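Local coordinates for protein ATP grasp ligase (Microcystis aeruginosa MRC, PDB 5IG9) that is an ATP-grasp ligase that probably uses ATP to close ester (lactone) rings in a microviridin precursor peptide, at residues T161-I173 with E180-D192. Sequence-based numbering, arbitrary orientation.
Sequences TGIVTKMLSQFAI and EMVVFTSPVTKED
V188 splits its two methyls between neighbouring side chains of strand 163-166. CG2 lies 3.5 Å from CG1 of I163, the two side chains meeting at a slant, whereas CG1 sits 3.8 Å from CB of T165, whose side chain runs nearly perpendicular to the valine. I163 can meet V188 because its CG1 is set between the backbone N and the carbonyl carbon (chi1 67°), while helix 148-157 packs against the same isoleucine. Replacing V188 by alanine removes both methyls and is likely to leave I163 and T165 without their shared apolar neighbour, opening a gap between position 188 and these two side chains. Along the antiparallel ladder, T165 N donates to S186 O at 2.9 Å and S186 N returns a bond to T165 O. T185 straddles the next step: its CG2 touches CG2 of V164 at 3.7 Å, and its OG1 lies alongside the aliphatic part of K166. Beyond this strand pair the backbones separate, and V183 fills the interval with its CG1 4.0 Å from M167 CG and its CG2 obliquely placed at the F171 ring. The chains rejoin at I173 and M181 through reciprocal backbone bonds. Thus 186-187, one margin of the four-stranded sheet within this chain, is joined by the paired T165-S186 backbone bonds and by the V188 and T185 side chains, whereas apolar carbons of M167, V183 and F171 bridge the wider span, where another protein's chain also packs.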
ATOM      1  N   THR A 161      13.616 -29.665 -13.799  1.00 40.95           N
ATOM      2  CA  THR A 161      14.339 -28.401 -13.755  1.00 42.76           C
ATOM      3  C   THR A 161      14.437 -27.819 -12.351  1.00 41.59           C
ATOM      4  O   THR A 161      15.268 -26.932 -12.122  1.00 40.69           O
ATOM      5  CB  THR A 161      13.675 -27.372 -14.675  1.00 45.67           C
ATOM      6  OG1 THR A 161      12.368 -27.066 -14.181  1.00 47.18           O
ATOM      7  CG2 THR A 161      13.557 -27.910 -16.088  1.00 46.66           C
ATOM      8  N   GLY A 162      13.620 -28.292 -11.413  1.00 45.63           N
ATOM      9  CA  GLY A 162      13.636 -27.786 -10.059  1.00 45.31           C
ATOM     10  C   GLY A 162      12.738 -26.576  -9.889  1.00 45.03           C
ATOM     11  O   GLY A 162      12.150 -26.051 -10.835  1.00 47.35           O
ATOM     12  N   ILE A 163      12.617 -26.135  -8.640  1.00 46.20           N
ATOM     13  CA  ILE A 163      11.903 -24.907  -8.326  1.00 47.86           C
ATOM     14  C   ILE A 163      12.760 -24.068  -7.391  1.00 47.93           C
ATOM     15  O   ILE A 163      13.668 -24.566  -6.720  1.00 50.36           O
ATOM     16  CB  ILE A 163      10.520 -25.158  -7.692  1.00 48.11           C
ATOM     17  CG1 ILE A 163      10.683 -25.789  -6.312  1.00 48.94           C
ATOM     18  CG2 ILE A 163       9.658 -26.027  -8.599  1.00 48.67           C
ATOM     19  CD1 ILE A 163       9.447 -25.708  -5.462  1.00 50.09           C
ATOM     20  N   VAL A 164      12.464 -22.774  -7.361  1.00 47.44           N
ATOM     21  CA  VAL A 164      13.075 -21.864  -6.410  1.00 49.66           C
ATOM     22  C   VAL A 164      11.994 -21.378  -5.452  1.00 50.16           C
ATOM     23  O   VAL A 164      10.811 -21.690  -5.596  1.00 50.96           O
ATOM     24  CB  VAL A 164      13.779 -20.680  -7.102  1.00 50.83           C
ATOM     25  CG1 VAL A 164      14.983 -21.168  -7.896  1.00 49.23           C
ATOM     26  CG2 VAL A 164      12.804 -19.930  -7.998  1.00 51.33           C
ATOM     27  N   THR A 165      12.418 -20.615  -4.452  1.00 53.84           N
ATOM     28  CA  THR A 165      11.501 -19.938  -3.551  1.00 55.85           C
ATOM     29  C   THR A 165      11.971 -18.507  -3.343  1.00 57.22           C
ATOM     30  O   THR A 165      13.160 -18.197  -3.477  1.00 62.41           O
ATOM     31  CB  THR A 165      11.381 -20.651  -2.197  1.00 58.28           C
ATOM     32  OG1 THR A 165      10.263 -20.120  -1.480  1.00 59.75           O
ATOM     33  CG2 THR A 165      12.640 -20.452  -1.369  1.00 57.05           C
ATOM     34  N   LYS A 166      11.020 -17.633  -3.027  1.00 56.33           N
ATOM     35  CA  LYS A 166      11.330 -16.232  -2.790  1.00 56.08           C
ATOM     36  C   LYS A 166      10.217 -15.624  -1.954  1.00 56.92           C
ATOM     37  O   LYS A 166       9.118 -16.176  -1.847  1.00 57.09           O
ATOM     38  CB  LYS A 166      11.513 -15.462  -4.099  1.00 59.45           C
ATOM     39  CG  LYS A 166      10.260 -15.381  -4.963  1.00 61.24           C
ATOM     40  CD  LYS A 166      10.589 -14.802  -6.336  1.00 64.53           C
ATOM     41  CE  LYS A 166       9.342 -14.604  -7.187  1.00 70.54           C
ATOM     42  NZ  LYS A 166       8.460 -13.513  -6.682  1.00 70.05           N
ATOM     43  N   MET A 167      10.525 -14.480  -1.354  1.00 58.18           N
ATOM     44  CA  MET A 167       9.575 -13.738  -0.542  1.00 58.33           C
ATOM     45  C   MET A 167       8.988 -12.596  -1.360  1.00 56.41           C
ATOM     46  O   MET A 167       9.685 -11.969  -2.162  1.00 58.83           O
ATOM     47  CB  MET A 167      10.248 -13.194   0.720  1.00 60.38           C
ATOM     48  CG  MET A 167      10.833 -14.269   1.627  1.00 64.34           C
ATOM     49  SD  MET A 167       9.584 -15.197   2.541  1.00 69.48           S
ATOM     50  CE  MET A 167       9.116 -14.004   3.794  1.00 72.25           C
ATOM     51  N   LEU A 168       7.695 -12.338  -1.162  1.00 50.95           N
ATOM     52  CA  LEU A 168       7.055 -11.205  -1.816  1.00 54.37           C
ATOM     53  C   LEU A 168       7.434  -9.874  -1.181  1.00 56.26           C
ATOM     54  O   LEU A 168       7.256  -8.827  -1.812  1.00 51.29           O
ATOM     55  CB  LEU A 168       5.533 -11.367  -1.789  1.00 52.21           C
ATOM     56  CG  LEU A 168       4.922 -12.503  -2.611  1.00 50.91           C
ATOM     57  CD1 LEU A 168       3.410 -12.521  -2.442  1.00 50.23           C
ATOM     58  CD2 LEU A 168       5.296 -12.372  -4.079  1.00 49.61           C
ATOM     59  N   SER A 169       7.958  -9.893   0.040  1.00 57.93           N
ATOM     60  CA  SER A 169       8.265  -8.687   0.791  1.00 63.74           C
ATOM     61  C   SER A 169       9.769  -8.464   0.857  1.00 68.41           C
ATOM     62  O   SER A 169      10.569  -9.386   0.677  1.00 70.76           O
ATOM     63  CB  SER A 169       7.690  -8.765   2.211  1.00 63.97           C
ATOM     64  OG  SER A 169       8.322  -9.789   2.964  1.00 66.38           O
ATOM     65  N   GLN A 170      10.142  -7.214   1.115  1.00 78.10           N
ATOM     66  CA  GLN A 170      11.529  -6.824   1.326  1.00 80.49           C
ATOM     67  C   GLN A 170      11.742  -6.555   2.808  1.00 82.59           C
ATOM     68  O   GLN A 170      10.965  -5.820   3.428  1.00 85.61           O
ATOM     69  CB  GLN A 170      11.888  -5.581   0.507  1.00 84.50           C
ATOM     70  CG  GLN A 170      11.714  -5.743  -0.996  1.00 88.27           C
ATOM     71  CD  GLN A 170      12.426  -4.659  -1.788  1.00 93.58           C
ATOM     72  OE1 GLN A 170      11.799  -3.892  -2.519  1.00 93.63           O
ATOM     73  NE2 GLN A 170      13.746  -4.597  -1.650  1.00 93.80           N
ATOM     74  N   PHE A 171      12.788  -7.148   3.368  1.00 89.12           N
ATOM     75  CA  PHE A 171      13.047  -7.069   4.801  1.00 87.74           C
ATOM     76  C   PHE A 171      14.443  -7.621   5.053  1.00 85.16           C
ATOM     77  O   PHE A 171      15.137  -8.058   4.128  1.00 87.55           O
ATOM     78  CB  PHE A 171      11.991  -7.837   5.601  1.00 87.06           C
ATOM     79  CG  PHE A 171      12.005  -9.319   5.350  1.00 86.12           C
ATOM     80  CD1 PHE A 171      11.438  -9.848   4.201  1.00 87.66           C
ATOM     81  CD2 PHE A 171      12.587 -10.183   6.260  1.00 84.05           C
ATOM     82  CE1 PHE A 171      11.455 -11.210   3.967  1.00 84.54           C
ATOM     83  CE2 PHE A 171      12.605 -11.545   6.032  1.00 81.60           C
ATOM     84  CZ  PHE A 171      12.038 -12.059   4.885  1.00 79.34           C
ATOM     85  N   ALA A 172      14.850  -7.598   6.318  1.00 95.04           N
ATOM     86  CA  ALA A 172      16.129  -8.156   6.727  1.00 92.47           C
ATOM     87  C   ALA A 172      16.047  -8.513   8.201  1.00 87.31           C
ATOM     88  O   ALA A 172      15.412  -7.800   8.983  1.00 83.61           O
ATOM     89  CB  ALA A 172      17.281  -7.176   6.472  1.00 88.77           C
ATOM     90  N   ILE A 173      16.673  -9.626   8.572  1.00 92.38           N
ATOM     91  CA  ILE A 173      16.756 -10.057   9.962  1.00 93.23           C
ATOM     92  C   ILE A 173      18.171  -9.781  10.447  1.00 97.10           C
ATOM     93  O   ILE A 173      19.145 -10.282   9.871  1.00 98.69           O
ATOM     94  CB  ILE A 173      16.384 -11.540  10.131  1.00 90.27           C
ATOM     95  CG1 ILE A 173      14.886 -11.688  10.404  1.00 89.40           C
ATOM     96  CG2 ILE A 173      17.149 -12.161  11.287  1.00 88.76           C
ATOM     97  CD1 ILE A 173      13.997 -11.329   9.246  1.00 90.19           C
ATOM     98  N   GLU A 180      23.197  -8.341   8.830  1.00113.88           N
ATOM     99  CA  GLU A 180      21.863  -8.381   8.247  1.00109.94           C
ATOM    100  C   GLU A 180      21.729  -9.631   7.385  1.00111.16           C
ATOM    101  O   GLU A 180      22.658 -10.003   6.663  1.00107.08           O
ATOM    102  CB  GLU A 180      21.585  -7.127   7.409  1.00108.55           C
ATOM    103  CG  GLU A 180      22.475  -6.961   6.176  1.00107.60           C
ATOM    104  CD  GLU A 180      22.053  -5.797   5.296  1.00106.28           C
ATOM    105  OE1 GLU A 180      21.959  -4.662   5.810  1.00104.65           O
ATOM    106  OE2 GLU A 180      21.806  -6.017   4.090  1.00104.51           O
ATOM    107  N   MET A 181      20.573 -10.283   7.475  1.00107.60           N
ATOM    108  CA  MET A 181      20.311 -11.520   6.754  1.00102.19           C
ATOM    109  C   MET A 181      19.095 -11.345   5.854  1.00 93.72           C
ATOM    110  O   MET A 181      18.083 -10.763   6.261  1.00 83.58           O
ATOM    111  CB  MET A 181      20.104 -12.685   7.730  1.00101.40           C
ATOM    112  CG  MET A 181      21.333 -12.964   8.585  1.00103.71           C
ATOM    113  SD  MET A 181      21.107 -14.295   9.777  1.00114.44           S
ATOM    114  CE  MET A 181      22.741 -14.368  10.508  1.00116.45           C
ATOM    115  N   VAL A 182      19.203 -11.850   4.626  1.00100.96           N
ATOM    116  CA  VAL A 182      18.219 -11.612   3.577  1.00 94.40           C
ATOM    117  C   VAL A 182      17.935 -12.925   2.860  1.00 85.28           C
ATOM    118  O   VAL A 182      18.841 -13.735   2.642  1.00 84.59           O
ATOM    119  CB  VAL A 182      18.716 -10.529   2.594  1.00 95.37           C
ATOM    120  CG1 VAL A 182      18.081 -10.690   1.219  1.00 98.11           C
ATOM    121  CG2 VAL A 182      18.434  -9.144   3.151  1.00 95.49           C
ATOM    122  N   VAL A 183      16.669 -13.140   2.505  1.00 91.72           N
ATOM    123  CA  VAL A 183      16.250 -14.312   1.744  1.00 80.38           C
ATOM    124  C   VAL A 183      16.328 -13.953   0.262  1.00 80.49           C
ATOM    125  O   VAL A 183      15.423 -13.323  -0.287  1.00 75.58           O
ATOM    126  CB  VAL A 183      14.847 -14.777   2.137  1.00 77.76           C
ATOM    127  CG1 VAL A 183      14.405 -15.938   1.257  1.00 78.32           C
ATOM    128  CG2 VAL A 183      14.806 -15.175   3.604  1.00 79.28           C
ATOM    129  N   PHE A 184      17.420 -14.350  -0.386  1.00 74.37           N
ATOM    130  CA  PHE A 184      17.485 -14.271  -1.835  1.00 79.23           C
ATOM    131  C   PHE A 184      16.656 -15.396  -2.453  1.00 78.83           C
ATOM    132  O   PHE A 184      16.248 -16.347  -1.780  1.00 75.17           O
ATOM    133  CB  PHE A 184      18.931 -14.358  -2.322  1.00 83.88           C
ATOM    134  CG  PHE A 184      19.774 -13.167  -1.965  1.00 93.39           C
ATOM    135  CD1 PHE A 184      19.559 -11.941  -2.573  1.00 97.61           C
ATOM    136  CD2 PHE A 184      20.798 -13.278  -1.038  1.00 97.60           C
ATOM    137  CE1 PHE A 184      20.338 -10.846  -2.255  1.00 93.08           C
ATOM    138  CE2 PHE A 184      21.581 -12.186  -0.716  1.00 98.36           C
ATOM    139  CZ  PHE A 184      21.352 -10.969  -1.324  1.00 93.46           C
ATOM    140  N   THR A 185      16.403 -15.278  -3.755  1.00 75.99           N
ATOM    141  CA  THR A 185      15.758 -16.365  -4.480  1.00 72.08           C
ATOM    142  C   THR A 185      16.666 -17.588  -4.464  1.00 73.14           C
ATOM    143  O   THR A 185      17.776 -17.556  -5.004  1.00 69.81           O
ATOM    144  CB  THR A 185      15.447 -15.943  -5.914  1.00 72.27           C
ATOM    145  OG1 THR A 185      14.566 -14.813  -5.899  1.00 74.47           O
ATOM    146  CG2 THR A 185      14.779 -17.080  -6.664  1.00 71.56           C
ATOM    147  N   SER A 186      16.197 -18.661  -3.836  1.00 66.85           N
ATOM    148  CA  SER A 186      17.050 -19.799  -3.537  1.00 67.66           C
ATOM    149  C   SER A 186      16.429 -21.091  -4.039  1.00 63.43           C
ATOM    150  O   SER A 186      15.203 -21.242  -4.038  1.00 58.56           O
ATOM    151  CB  SER A 186      17.298 -19.912  -2.027  1.00 69.19           C
ATOM    152  OG  SER A 186      17.696 -18.666  -1.483  1.00 72.03           O
ATOM    153  N   PRO A 187      17.254 -22.043  -4.471  1.00 61.71           N
ATOM    154  CA  PRO A 187      16.732 -23.371  -4.803  1.00 60.81           C
ATOM    155  C   PRO A 187      16.282 -24.097  -3.547  1.00 61.18           C
ATOM    156  O   PRO A 187      16.939 -24.037  -2.505  1.00 63.72           O
ATOM    157  CB  PRO A 187      17.928 -24.080  -5.452  1.00 58.64           C
ATOM    158  CG  PRO A 187      18.936 -23.007  -5.729  1.00 58.56           C
ATOM    159  CD  PRO A 187      18.700 -21.939  -4.715  1.00 60.40           C
ATOM    160  N   VAL A 188      15.151 -24.782  -3.649  1.00 58.92           N
ATOM    161  CA  VAL A 188      14.674 -25.639  -2.572  1.00 60.74           C
ATOM    162  C   VAL A 188      15.163 -27.051  -2.852  1.00 63.47           C
ATOM    163  O   VAL A 188      15.194 -27.502  -4.006  1.00 59.12           O
ATOM    164  CB  VAL A 188      13.139 -25.571  -2.421  1.00 63.50           C
ATOM    165  CG1 VAL A 188      12.648 -24.154  -2.674  1.00 65.73           C
ATOM    166  CG2 VAL A 188      12.430 -26.561  -3.328  1.00 67.07           C
ATOM    167  N   THR A 189      15.597 -27.734  -1.804  1.00 68.73           N
ATOM    168  CA  THR A 189      16.268 -29.016  -1.928  1.00 68.50           C
ATOM    169  C   THR A 189      15.352 -30.138  -1.457  1.00 72.84           C
ATOM    170  O   THR A 189      14.238 -29.907  -0.978  1.00 76.91           O
ATOM    171  CB  THR A 189      17.579 -29.010  -1.136  1.00 64.94           C
ATOM    172  OG1 THR A 189      17.295 -28.876   0.261  1.00 64.96           O
ATOM    173  CG2 THR A 189      18.456 -27.844  -1.575  1.00 62.98           C
ATOM    174  N   LYS A 190      15.835 -31.370  -1.617  1.00 75.61           N
ATOM    175  CA  LYS A 190      15.145 -32.519  -1.042  1.00 74.67           C
ATOM    176  C   LYS A 190      15.029 -32.386   0.472  1.00 72.76           C
ATOM    177  O   LYS A 190      14.022 -32.793   1.064  1.00 71.66           O
ATOM    178  CB  LYS A 190      15.881 -33.805  -1.422  1.00 79.57           C
ATOM    179  CG  LYS A 190      16.015 -34.818  -0.295  1.00 90.43           C
ATOM    180  CD  LYS A 190      17.212 -35.732  -0.516  1.00 94.02           C
ATOM    181  CE  LYS A 190      17.493 -36.574   0.717  1.00 94.32           C
ATOM    182  NZ  LYS A 190      18.759 -37.346   0.590  1.00 93.59           N
ATOM    183  N   GLU A 191      16.047 -31.808   1.114  1.00 75.41           N
ATOM    184  CA  GLU A 191      16.014 -31.642   2.564  1.00 80.31           C
ATOM    185  C   GLU A 191      15.036 -30.547   2.972  1.00 80.16           C
ATOM    186  O   GLU A 191      14.336 -30.676   3.984  1.00 80.30           O
ATOM    187  CB  GLU A 191      17.417 -31.339   3.088  1.00 85.07           C
ATOM    188  CG  GLU A 191      17.480 -31.061   4.578  1.00 93.07           C
ATOM    189  CD  GLU A 191      18.897 -30.850   5.066  1.00101.87           C
ATOM    190  OE1 GLU A 191      19.810 -31.510   4.526  1.00108.19           O
ATOM    191  OE2 GLU A 191      19.101 -30.018   5.977  1.00105.81           O
ATOM    192  N   ASP A 192      14.966 -29.465   2.192  1.00 80.26           N
ATOM    193  CA  ASP A 192      13.982 -28.420   2.457  1.00 77.11           C
ATOM    194  C   ASP A 192      12.556 -28.941   2.324  1.00 75.46           C
ATOM    195  O   ASP A 192      11.645 -28.426   2.981  1.00 75.67           O
ATOM    196  CB  ASP A 192      14.200 -27.240   1.512  1.00 71.91           C
ATOM    197  CG  ASP A 192      15.477 -26.486   1.804  1.00 70.65           C
ATOM    198  OD1 ASP A 192      15.821 -26.334   2.996  1.00 69.97           O
ATOM    199  OD2 ASP A 192      16.136 -26.040   0.842  1.00 69.17           O
TER